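PDB 6KR6: protein piwi, which binds piRNAs of 24 to 30 nucleotides and, in complex with them, mediates the repression of transposable elements. Local coordinates for residues Met360-Arg365 and Gln735-Ser739; Met434-Pro438 and Asn558-Thr564; Val101-His105 and Tyr143-Ile147; Glu205-Arg209 and Met697-Phe701. All coordinates share one frame; numbering follows the deposited sequence.

Two of the four contacts form a cluster and two lie at the ends of an elongated Argonaute chain. Interactions 1 and 4, with centres about 15 Å apart, touch through R700, which gives a weak hydrogen bond from NH2 to V738 O and shares the carboxylate of E220 with R365; their nearest atoms lie about 9 and 10 Å, respectively, from the bound RNA. Interaction 2 comes within about 4 Å of that RNA, and the N558 side chain is about 7 Å from that of Q556, a magnesium ligand by similarity. Interaction 3, deep in the N-terminal domain, is centred about 78 Å from interaction 2 and lies about 52 Å from the RNA at its nearest atom.

Interaction 1: residues Met360-Arg365 and Gln735-Ser739; sequences MNPKQR and QGTVS
R365 reaches T737 because its CG lies opposite the backbone N (chi1 -167°) and the chain then bends at chi3 (-68°), which turns NE and NH2 of the guanidinium group toward the threonine hydroxyl. The contact sets the start of helix 362-378 against the loop between strands 725-729 and 741-745 of the Piwi domain. A capping box opens this helix: the N361 side chain accepts from K363 N, and Q364 OE1 accepts from N361 N in return. One turn in, R365 NE donates to T737 OG1 at 3.1 Å with an N-H...O angle of 145°, the oxygen lying somewhat off the guanidinium plane; the bond from NH2 to the same oxygen, 3.4 Å, is weak. The hydroxyl in turn is placed to donate to M360 O, although the modelled length of this bond is doubtfully short. At the far end of the guanidinium, NH1 forms a salt bridge with E220. A leucine in place of R365 would probably cost E220 one of its two arginine partners and leave T737 OG1 without its donor. G736 has a positive phi, and a beta carbon there would collide with the carbonyl oxygen of the residue before it; its own carbonyl faces the proline ring, with G736 O 3.5 Å from P362 CD.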
loop_
_atom_site.group_PDB
_atom_site.type_symbol
_atom_site.label_atom_id
_atom_site.label_comp_id
_atom_site.label_asym_id
_atom_site.label_seq_id
_atom_site.Cartn_x
_atom_site.Cartn_y
_atom_site.Cartn_z
ATOM N N MET A 360 11.709 -1.127 -12.791
ATOM C CA MET A 360 12.574 -2.246 -13.133
ATOM C C MET A 360 11.864 -3.210 -14.070
ATOM O O MET A 360 10.725 -3.611 -13.814
ATOM C CB MET A 360 13.036 -2.989 -11.873
ATOM C CG MET A 360 14.014 -2.206 -11.015
ATOM S SD MET A 360 15.023 -3.305 -10.015
ATOM C CE MET A 360 15.536 -4.459 -11.280
ATOM N N ASN A 361 12.549 -3.571 -15.151
ATOM C CA ASN A 361 12.084 -4.627 -16.033
ATOM C C ASN A 361 12.000 -5.944 -15.258
ATOM O O ASN A 361 12.754 -6.156 -14.304
ATOM C CB ASN A 361 13.037 -4.765 -17.221
ATOM C CG ASN A 361 12.559 -5.768 -18.250
ATOM O OD1 ASN A 361 12.786 -6.970 -18.116
ATOM N ND2 ASN A 361 11.900 -5.277 -19.293
ATOM N N PRO A 362 11.073 -6.833 -15.627
ATOM C CA PRO A 362 11.016 -8.140 -14.945
ATOM C C PRO A 362 12.313 -8.931 -15.028
ATOM O O PRO A 362 12.705 -9.575 -14.044
ATOM C CB PRO A 362 9.864 -8.851 -15.666
ATOM C CG PRO A 362 8.976 -7.742 -16.118
ATOM C CD PRO A 362 9.895 -6.606 -16.485
ATOM N N LYS A 363 12.995 -8.897 -16.178
ATOM C CA LYS A 363 14.244 -9.640 -16.318
ATOM C C LYS A 363 15.327 -9.086 -15.402
ATOM O O LYS A 363 16.095 -9.851 -14.807
ATOM C CB LYS A 363 14.709 -9.615 -17.775
ATOM N N GLN A 364 15.401 -7.758 -15.271
ATOM C CA GLN A 364 16.395 -7.153 -14.388
ATOM C C GLN A 364 16.137 -7.526 -12.932
ATOM O O GLN A 364 17.077 -7.803 -12.172
ATOM C CB GLN A 364 16.386 -5.635 -14.573
ATOM C CG GLN A 364 16.611 -5.189 -16.014
ATOM C CD GLN A 364 16.381 -3.702 -16.218
ATOM O OE1 GLN A 364 15.472 -3.113 -15.632
ATOM N NE2 GLN A 364 17.207 -3.088 -17.057
ATOM N N ARG A 365 14.865 -7.545 -12.527
ATOM C CA ARG A 365 14.517 -7.950 -11.169
ATOM C C ARG A 365 14.873 -9.412 -10.927
ATOM O O ARG A 365 15.415 -9.763 -9.870
ATOM C CB ARG A 365 13.029 -7.697 -10.925
ATOM C CG ARG A 365 12.591 -7.773 -9.472
ATOM C CD ARG A 365 11.118 -7.405 -9.329
ATOM N NE ARG A 365 10.866 -5.995 -9.617
ATOM C CZ ARG A 365 10.748 -5.052 -8.686
ATOM N NH1 ARG A 365 10.858 -5.370 -7.404
ATOM N NH2 ARG A 365 10.518 -3.794 -9.036
ATOM N N GLN A 735 5.552 -0.775 -19.036
ATOM C CA GLN A 735 6.907 -0.825 -18.517
ATOM C C GLN A 735 6.874 -1.093 -17.019
ATOM O O GLN A 735 5.890 -0.795 -16.336
ATOM C CB GLN A 735 7.662 0.481 -18.804
ATOM N N GLY A 736 7.965 -1.656 -16.515
ATOM C CA GLY A 736 8.071 -1.967 -15.106
ATOM C C GLY A 736 7.658 -3.389 -14.786
ATOM O O GLY A 736 7.468 -4.242 -15.659
ATOM N N THR A 737 7.515 -3.641 -13.488
ATOM C CA THR A 737 7.119 -4.944 -12.974
ATOM C C THR A 737 5.721 -4.853 -12.381
ATOM O O THR A 737 5.377 -3.860 -11.734
ATOM C CB THR A 737 8.103 -5.440 -11.912
ATOM O OG1 THR A 737 9.382 -4.826 -12.119
ATOM C CG2 THR A 737 8.258 -6.945 -12.003
ATOM N N VAL A 738 4.915 -5.892 -12.604
ATOM C CA VAL A 738 3.547 -5.887 -12.099
ATOM C C VAL A 738 3.552 -6.067 -10.590
ATOM O O VAL A 738 4.297 -6.893 -10.042
ATOM C CB VAL A 738 2.703 -6.988 -12.764
ATOM C CG1 VAL A 738 1.224 -6.743 -12.506
ATOM C CG2 VAL A 738 2.973 -7.052 -14.235
ATOM N N SER A 739 2.714 -5.293 -9.913
ATOM C CA SER A 739 2.417 -5.520 -8.506
ATOM C C SER A 739 1.014 -6.097 -8.413
ATOM O O SER A 739 0.037 -5.357 -8.606
ATOM C CB SER A 739 2.514 -4.218 -7.710
ATOM O OG SER A 739 3.692 -3.503 -8.043
#

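Interaction 2: residues Met434-Pro438 and Asn558-Thr564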
loop_
_atom_site.group_PDB
_atom_site.type_symbol
_atom_site.label_atom_id
_atom_site.label_comp_id
_atom_site.label_asym_id
_atom_site.label_seq_id
_atom_site.Cartn_x
_atom_site.Cartn_y
_atom_site.Cartn_z
ATOM N N MET A 434 -21.987 6.656 -25.876
ATOM C CA MET A 434 -21.927 6.357 -24.453
ATOM C C MET A 434 -23.236 5.740 -23.963
ATOM O O MET A 434 -24.300 5.894 -24.570
ATOM C CB MET A 434 -21.600 7.618 -23.651
ATOM C CG MET A 434 -20.112 7.901 -23.554
ATOM S SD MET A 434 -19.690 9.287 -22.480
ATOM C CE MET A 434 -20.328 10.664 -23.430
ATOM N N LEU A 435 -23.140 5.033 -22.833
ATOM C CA LEU A 435 -24.280 4.287 -22.306
ATOM C C LEU A 435 -25.403 5.220 -21.869
ATOM O O LEU A 435 -26.535 5.123 -22.356
ATOM C CB LEU A 435 -23.837 3.406 -21.139
ATOM C CG LEU A 435 -24.933 2.512 -20.556
ATOM C CD1 LEU A 435 -25.178 1.320 -21.465
ATOM C CD2 LEU A 435 -24.592 2.060 -19.144
ATOM N N THR A 436 -25.115 6.117 -20.931
ATOM C CA THR A 436 -26.110 7.034 -20.392
ATOM C C THR A 436 -25.689 8.460 -20.717
ATOM O O THR A 436 -24.576 8.875 -20.373
ATOM C CB THR A 436 -26.272 6.852 -18.880
ATOM O OG1 THR A 436 -26.347 5.458 -18.573
ATOM C CG2 THR A 436 -27.542 7.528 -18.398
ATOM N N THR A 437 -26.575 9.199 -21.377
ATOM C CA THR A 437 -26.338 10.576 -21.754
ATOM C C THR A 437 -27.557 11.410 -21.400
ATOM O O THR A 437 -28.690 10.982 -21.646
ATOM C CB THR A 437 -26.048 10.699 -23.258
ATOM O OG1 THR A 437 -25.037 9.754 -23.630
ATOM C CG2 THR A 437 -25.570 12.101 -23.602
ATOM N N PRO A 438 -27.363 12.578 -20.794
ATOM C CA PRO A 438 -28.508 13.453 -20.520
ATOM C C PRO A 438 -29.212 13.835 -21.813
ATOM O O PRO A 438 -28.583 14.297 -22.768
ATOM C CB PRO A 438 -27.872 14.673 -19.838
ATOM C CG PRO A 438 -26.425 14.619 -20.221
ATOM C CD PRO A 438 -26.097 13.165 -20.325
ATOM N N ASN A 558 -19.237 13.901 -19.026
ATOM C CA ASN A 558 -20.436 13.086 -18.865
ATOM C C ASN A 558 -20.506 12.497 -17.462
ATOM O O ASN A 558 -21.577 12.460 -16.848
ATOM C CB ASN A 558 -20.459 11.973 -19.918
ATOM C CG ASN A 558 -21.830 11.337 -20.068
ATOM O OD1 ASN A 558 -22.844 12.030 -20.138
ATOM N ND2 ASN A 558 -21.865 10.009 -20.119
ATOM N N CYS A 559 -19.363 12.046 -16.933
ATOM C CA CYS A 559 -19.348 11.529 -15.566
ATOM C C CYS A 559 -19.604 12.634 -14.547
ATOM O O CYS A 559 -20.359 12.439 -13.587
ATOM C CB CYS A 559 -18.019 10.838 -15.275
ATOM S SG CYS A 559 -17.781 9.323 -16.207
ATOM N N LYS A 560 -18.971 13.797 -14.735
ATOM C CA LYS A 560 -19.202 14.939 -13.855
ATOM C C LYS A 560 -20.678 15.294 -13.784
ATOM O O LYS A 560 -21.156 15.766 -12.744
ATOM C CB LYS A 560 -18.403 16.153 -14.337
ATOM C CG LYS A 560 -16.895 15.984 -14.321
ATOM C CD LYS A 560 -16.295 16.314 -12.970
ATOM C CE LYS A 560 -14.796 16.081 -12.982
ATOM N NZ LYS A 560 -14.109 16.833 -14.068
ATOM N N LEU A 561 -21.414 15.082 -14.875
ATOM C CA LEU A 561 -22.852 15.315 -14.861
ATOM C C LEU A 561 -23.620 14.218 -14.137
ATOM O O LEU A 561 -24.796 14.415 -13.816
ATOM C CB LEU A 561 -23.382 15.444 -16.287
ATOM C CG LEU A 561 -22.806 16.580 -17.129
ATOM C CD1 LEU A 561 -23.737 16.861 -18.287
ATOM C CD2 LEU A 561 -22.585 17.832 -16.292
ATOM N N GLY A 562 -22.993 13.074 -13.879
ATOM C CA GLY A 562 -23.659 12.000 -13.169
ATOM C C GLY A 562 -24.319 10.989 -14.081
ATOM O O GLY A 562 -25.397 10.472 -13.771
ATOM N N TYR A 563 -23.683 10.698 -15.209
ATOM C CA TYR A 563 -24.187 9.735 -16.174
ATOM C C TYR A 563 -23.119 8.683 -16.449
ATOM O O TYR A 563 -21.953 8.833 -16.078
ATOM C CB TYR A 563 -24.634 10.436 -17.463
ATOM C CG TYR A 563 -25.848 11.319 -17.253
ATOM C CD1 TYR A 563 -25.716 12.612 -16.763
ATOM C CD2 TYR A 563 -27.127 10.851 -17.525
ATOM C CE1 TYR A 563 -26.821 13.415 -16.560
ATOM C CE2 TYR A 563 -28.239 11.647 -17.326
ATOM C CZ TYR A 563 -28.080 12.927 -16.843
ATOM O OH TYR A 563 -29.184 13.723 -16.644
ATOM N N THR A 564 -23.536 7.607 -17.113
ATOM C CA THR A 564 -22.739 6.390 -17.194
ATOM C C THR A 564 -22.168 6.214 -18.593
ATOM O O THR A 564 -22.939 6.072 -19.554
ATOM C CB THR A 564 -23.595 5.187 -16.810
ATOM O OG1 THR A 564 -24.294 5.469 -15.591
ATOM C CG2 THR A 564 -22.732 3.967 -16.606
#
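T436 is held through both sides of its backbone. Its N donates to T564 O at 2.6 Å, and its carbonyl O receives N558 ND2 at 2.9 Å, a nearly straight bond (N-H...O 171°) that lies in the amide plane of the asparagine and runs close to the direction of the C=O bond. N558 sits near the end of helix 546-560, which closes in a Schellman motif: G562, with positive phi, turns the chain out of the last turn, and Y563 N bonds back to N558 O. M434 approaches the same amide from the opposite direction, its SD 3.3 Å from N558 ND2. Farther out, P438 lies flat over the tyrosine: its CD stands 3.5 Å from the centroid of the Y563 ring, only 10° off the normal, a CH-pi contact. The edge of that ring meets a methyl in its plane, with T436 CG2 3.5 Å from Y563 CD2. P438 CG also touches L561 CD1 at 4.0 Å, while L435 and T564 lie side by side. T564 OG1 has its own partner in S606 O, and K560 packs on a phosphate of the bound RNA. The contact thus pins the loop running from strand 416-418 to strand 446-450, an inner strand of a four-stranded parallel sheet, onto the end of helix 546-560, just before strand 567-568.

Interaction 3: residues Val101-His105 and Tyr143-Ile147; sequences VLSNH and YKISI
V101 and Y143 fit together as a knob over a flat ring, one unit of the helix-on-sheet packing that builds the N-terminal domain. Helix 95-103 lies across an antiparallel sheet of five strands, and strand 142-152 presents Y143, I145 and I147 toward it. The first bump is a methyl: V101 CG1 stands above the middle of the Y143 ring, 3.8 Å from its centroid and 13° off the normal, in a CH-pi contact. The tyrosine lies beneath it because chi1 of 62° sets CG between the backbone N and the carbonyl carbon, sending the ring up toward the end of the helix.

The second bump comes from the strand. I145 is extended, and its terminal CD1 enters the hollow bounded by V101, L102 and H105, touching V101 CG1 at 3.7 Å and H105 CE1 at 3.6 Å. H105 closes the end of this pocket. The H105 and Y143 rings meet head-on, rim to rim, with their planes 52° apart, H105 CE1 lying 3.5 Å from Y143 CE1. The tyrosine hydroxyl passes beyond this edge and lodges near the start of the N104 side chain, with Y143 OH 3.6 Å from N104 CB.

Neighbouring strands complete the core: V101 and I145 both touch F88 of strand 82-88, and H105 and I145 both touch V132 of strand 130-135. At the other end of the row methyl meets methyl, with L102 CD2 4.3 Å from I147 CD1.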
loop_
_atom_site.group_PDB
_atom_site.type_symbol
_atom_site.label_atom_id
_atom_site.label_comp_id
_atom_site.label_asym_id
_atom_site.label_seq_id
_atom_site.Cartn_x
_atom_site.Cartn_y
_atom_site.Cartn_z
ATOM N N VAL A 101 27.080 -22.556 29.120
ATOM C CA VAL A 101 27.196 -23.856 29.773
ATOM C C VAL A 101 26.563 -24.943 28.913
ATOM O O VAL A 101 27.102 -26.051 28.794
ATOM C CB VAL A 101 26.570 -23.798 31.179
ATOM C CG1 VAL A 101 26.236 -25.192 31.681
ATOM C CG2 VAL A 101 27.517 -23.100 32.143
ATOM N N LEU A 102 25.421 -24.645 28.290
ATOM C CA LEU A 102 24.823 -25.624 27.389
ATOM C C LEU A 102 25.626 -25.741 26.097
ATOM O O LEU A 102 25.744 -26.834 25.532
ATOM C CB LEU A 102 23.365 -25.262 27.093
ATOM C CG LEU A 102 22.361 -26.422 27.169
ATOM C CD1 LEU A 102 20.980 -25.965 26.741
ATOM C CD2 LEU A 102 22.803 -27.615 26.334
ATOM N N SER A 103 26.193 -24.628 25.619
ATOM C CA SER A 103 27.047 -24.669 24.437
ATOM C C SER A 103 28.261 -25.562 24.637
ATOM O O SER A 103 28.829 -26.051 23.653
ATOM C CB SER A 103 27.502 -23.255 24.066
ATOM O OG SER A 103 28.463 -22.776 24.990
ATOM N N ASN A 104 28.681 -25.760 25.889
ATOM C CA ASN A 104 29.771 -26.689 26.183
ATOM C C ASN A 104 29.552 -28.080 25.592
ATOM O O ASN A 104 30.528 -28.796 25.345
ATOM C CB ASN A 104 29.957 -26.814 27.696
ATOM C CG ASN A 104 31.284 -26.259 28.168
ATOM O OD1 ASN A 104 31.341 -25.196 28.785
ATOM N ND2 ASN A 104 32.361 -26.983 27.887
ATOM N N HIS A 105 28.302 -28.479 25.355
ATOM C CA HIS A 105 27.985 -29.839 24.915
ATOM C C HIS A 105 28.030 -29.902 23.394
ATOM O O HIS A 105 27.114 -29.438 22.710
ATOM C CB HIS A 105 26.630 -30.274 25.462
ATOM C CG HIS A 105 26.633 -30.505 26.941
ATOM N ND1 HIS A 105 27.020 -29.536 27.841
ATOM C CD2 HIS A 105 26.314 -31.595 27.678
ATOM C CE1 HIS A 105 26.934 -30.016 29.068
ATOM N NE2 HIS A 105 26.508 -31.265 28.997
ATOM N N TYR A 143 28.296 -29.364 37.162
ATOM C CA TYR A 143 26.934 -28.966 36.848
ATOM C C TYR A 143 26.191 -30.135 36.216
ATOM O O TYR A 143 26.772 -30.923 35.458
ATOM C CB TYR A 143 26.900 -27.746 35.917
ATOM C CG TYR A 143 27.541 -27.944 34.557
ATOM C CD1 TYR A 143 26.849 -28.560 33.522
ATOM C CD2 TYR A 143 28.825 -27.487 34.301
ATOM C CE1 TYR A 143 27.427 -28.738 32.281
ATOM C CE2 TYR A 143 29.408 -27.659 33.059
ATOM C CZ TYR A 143 28.705 -28.284 32.055
ATOM O OH TYR A 143 29.284 -28.455 30.819
ATOM N N LYS A 144 24.904 -30.241 36.546
ATOM C CA LYS A 144 24.012 -31.274 36.027
ATOM C C LYS A 144 22.852 -30.580 35.318
ATOM O O LYS A 144 21.928 -30.076 35.965
ATOM C CB LYS A 144 23.520 -32.188 37.146
ATOM N N ILE A 145 22.906 -30.557 33.992
ATOM C CA ILE A 145 21.868 -29.930 33.180
ATOM C C ILE A 145 20.727 -30.923 32.998
ATOM O O ILE A 145 20.925 -32.024 32.473
ATOM C CB ILE A 145 22.425 -29.481 31.823
ATOM C CG1 ILE A 145 23.738 -28.721 31.998
ATOM C CG2 ILE A 145 21.419 -28.620 31.097
ATOM C CD1 ILE A 145 24.327 -28.235 30.692
ATOM N N SER A 146 19.530 -30.530 33.423
ATOM C CA SER A 146 18.334 -31.359 33.296
ATOM C C SER A 146 17.539 -30.860 32.093
ATOM O O SER A 146 16.834 -29.852 32.178
ATOM C CB SER A 146 17.503 -31.309 34.574
ATOM O OG SER A 146 16.299 -32.042 34.430
ATOM N N ILE A 147 17.652 -31.571 30.974
ATOM C CA ILE A 147 16.960 -31.208 29.742
ATOM C C ILE A 147 15.657 -32.001 29.701
ATOM O O ILE A 147 15.635 -33.163 29.292
ATOM C CB ILE A 147 17.825 -31.471 28.509
ATOM C CG1 ILE A 147 19.109 -30.642 28.572
ATOM C CG2 ILE A 147 17.056 -31.161 27.239
ATOM C CD1 ILE A 147 19.983 -30.764 27.336
#

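Interaction 4: residues Glu205-Arg209 and Met697-Phe701; sequences ETSIR and MNTRF
The nearest pair of CA atoms, those of E205 and N698, is 7.1 Å apart, and the contact is therefore made by side chains that bridge the space between strand 198-210 and the loop following strand 687-695. This is an interdomain contact of the Argonaute fold, in which a strand from the N-terminal half, paired antiparallel with strand 215-227, meets a loop of the Piwi domain. Every second residue of the strand segment, E205, S207 and R209, points toward that loop.

N698 provides the central group. Its side chain crosses that of E205 at about a right angle, yet the amide and carboxylate planes are only 20° apart; E205 OE1 lies 3.1 Å from N698 ND2 and 3.2 Å from N698 CB. The glutamate gets there as a straight arm, with CG opposite the backbone N (chi1 -174°) and the chain extended beyond it. S207 lies farther off, close to the plane of the amide, its OG 3.8 Å from N698 ND2. On the face of the amide turned away from E205 OE1, T699 OG1 of the same loop donates to N698 OD1 at 2.8 Å, from above the carbonyl plane. An alanine in place of N698 would probably leave T699 OG1 without this acceptor and open a gap in front of the E205 carboxylate.

F70 of strand 70-74 packs against S207, R209 and T699, thereby joining both sides of the contact. R209 NH1 makes a weak hydrogen bond to Y727 OH. The other terminal nitrogen merely packs against the loop, with R209 NH2 3.6 Å from T699 OG1.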
loop_
_atom_site.group_PDB
_atom_site.type_symbol
_atom_site.label_atom_id
_atom_site.label_comp_id
_atom_site.label_asym_id
_atom_site.label_seq_id
_atom_site.Cartn_x
_atom_site.Cartn_y
_atom_site.Cartn_z
ATOM N N GLU A 205 13.543 -7.469 0.883
ATOM C CA GLU A 205 12.436 -7.817 1.759
ATOM C C GLU A 205 12.193 -9.317 1.680
ATOM O O GLU A 205 12.184 -9.896 0.590
ATOM C CB GLU A 205 11.175 -7.050 1.359
ATOM C CG GLU A 205 9.997 -7.226 2.295
ATOM C CD GLU A 205 8.798 -6.396 1.873
ATOM O OE1 GLU A 205 7.656 -6.855 2.072
ATOM O OE2 GLU A 205 9.000 -5.286 1.337
ATOM N N THR A 206 11.993 -9.939 2.839
ATOM C CA THR A 206 11.953 -11.387 2.954
ATOM C C THR A 206 10.625 -11.838 3.550
ATOM O O THR A 206 10.035 -11.148 4.387
ATOM C CB THR A 206 13.111 -11.891 3.826
ATOM O OG1 THR A 206 14.248 -11.040 3.646
ATOM C CG2 THR A 206 13.494 -13.297 3.431
ATOM N N SER A 207 10.155 -13.005 3.108
ATOM C CA SER A 207 8.929 -13.577 3.648
ATOM C C SER A 207 8.994 -15.094 3.553
ATOM O O SER A 207 9.773 -15.655 2.779
ATOM C CB SER A 207 7.688 -13.040 2.923
ATOM O OG SER A 207 7.756 -13.289 1.530
ATOM N N ILE A 208 8.164 -15.757 4.355
ATOM C CA ILE A 208 8.151 -17.214 4.445
ATOM C C ILE A 208 6.705 -17.693 4.435
ATOM O O ILE A 208 5.857 -17.144 5.147
ATOM C CB ILE A 208 8.890 -17.711 5.705
ATOM C CG1 ILE A 208 8.624 -19.198 5.941
ATOM C CG2 ILE A 208 8.509 -16.879 6.922
ATOM C CD1 ILE A 208 9.320 -19.747 7.161
ATOM N N ARG A 209 6.425 -18.718 3.630
ATOM C CA ARG A 209 5.072 -19.216 3.431
ATOM C C ARG A 209 5.008 -20.710 3.715
ATOM O O ARG A 209 5.928 -21.461 3.371
ATOM C CB ARG A 209 4.588 -18.938 2.004
ATOM C CG ARG A 209 4.651 -17.473 1.615
ATOM C CD ARG A 209 3.785 -16.624 2.527
ATOM N NE ARG A 209 2.632 -16.076 1.821
ATOM C CZ ARG A 209 2.626 -14.892 1.218
ATOM N NH1 ARG A 209 1.534 -14.467 0.597
ATOM N NH2 ARG A 209 3.712 -14.132 1.236
ATOM N N MET A 697 3.273 -5.268 -3.116
ATOM C CA MET A 697 4.544 -5.129 -3.811
ATOM C C MET A 697 5.587 -6.119 -3.315
ATOM O O MET A 697 6.694 -6.157 -3.863
ATOM C CB MET A 697 5.074 -3.700 -3.661
ATOM C CG MET A 697 4.215 -2.638 -4.336
ATOM S SD MET A 697 4.761 -0.944 -4.027
ATOM C CE MET A 697 6.405 -0.970 -4.735
ATOM N N ASN A 698 5.260 -6.919 -2.298
ATOM C CA ASN A 698 6.223 -7.859 -1.738
ATOM C C ASN A 698 6.230 -9.176 -2.504
ATOM O O ASN A 698 7.292 -9.780 -2.699
ATOM C CB ASN A 698 5.910 -8.096 -0.257
ATOM C CG ASN A 698 6.333 -9.467 0.220
ATOM O OD1 ASN A 698 5.542 -10.411 0.201
ATOM N ND2 ASN A 698 7.581 -9.585 0.656
ATOM N N THR A 699 5.062 -9.636 -2.938
ATOM C CA THR A 699 4.914 -10.910 -3.625
ATOM C C THR A 699 4.600 -10.664 -5.093
ATOM O O THR A 699 3.649 -9.945 -5.416
ATOM C CB THR A 699 3.806 -11.746 -2.986
ATOM O OG1 THR A 699 4.149 -12.037 -1.626
ATOM C CG2 THR A 699 3.615 -13.043 -3.748
ATOM N N ARG A 700 5.401 -11.257 -5.976
ATOM C CA ARG A 700 5.216 -11.137 -7.413
ATOM C C ARG A 700 5.206 -12.524 -8.039
ATOM O O ARG A 700 5.602 -13.517 -7.420
ATOM C CB ARG A 700 6.314 -10.276 -8.055
ATOM C CG ARG A 700 6.800 -9.131 -7.187
ATOM C CD ARG A 700 6.802 -7.812 -7.942
ATOM N NE ARG A 700 7.249 -6.719 -7.085
ATOM C CZ ARG A 700 7.124 -5.430 -7.383
ATOM N NH1 ARG A 700 7.562 -4.509 -6.535
ATOM N NH2 ARG A 700 6.557 -5.060 -8.523
ATOM N N PHE A 701 4.742 -12.581 -9.285
ATOM C CA PHE A 701 4.781 -13.799 -10.079
ATOM C C PHE A 701 4.624 -13.417 -11.544
ATOM O O PHE A 701 4.022 -12.390 -11.867
ATOM C CB PHE A 701 3.700 -14.800 -9.653
ATOM C CG PHE A 701 2.321 -14.211 -9.571
ATOM C CD1 PHE A 701 1.476 -14.231 -10.668
ATOM C CD2 PHE A 701 1.866 -13.650 -8.390
ATOM C CE1 PHE A 701 0.204 -13.695 -10.592
ATOM C CE2 PHE A 701 0.596 -13.111 -8.307
ATOM C CZ PHE A 701 -0.237 -13.134 -9.410
#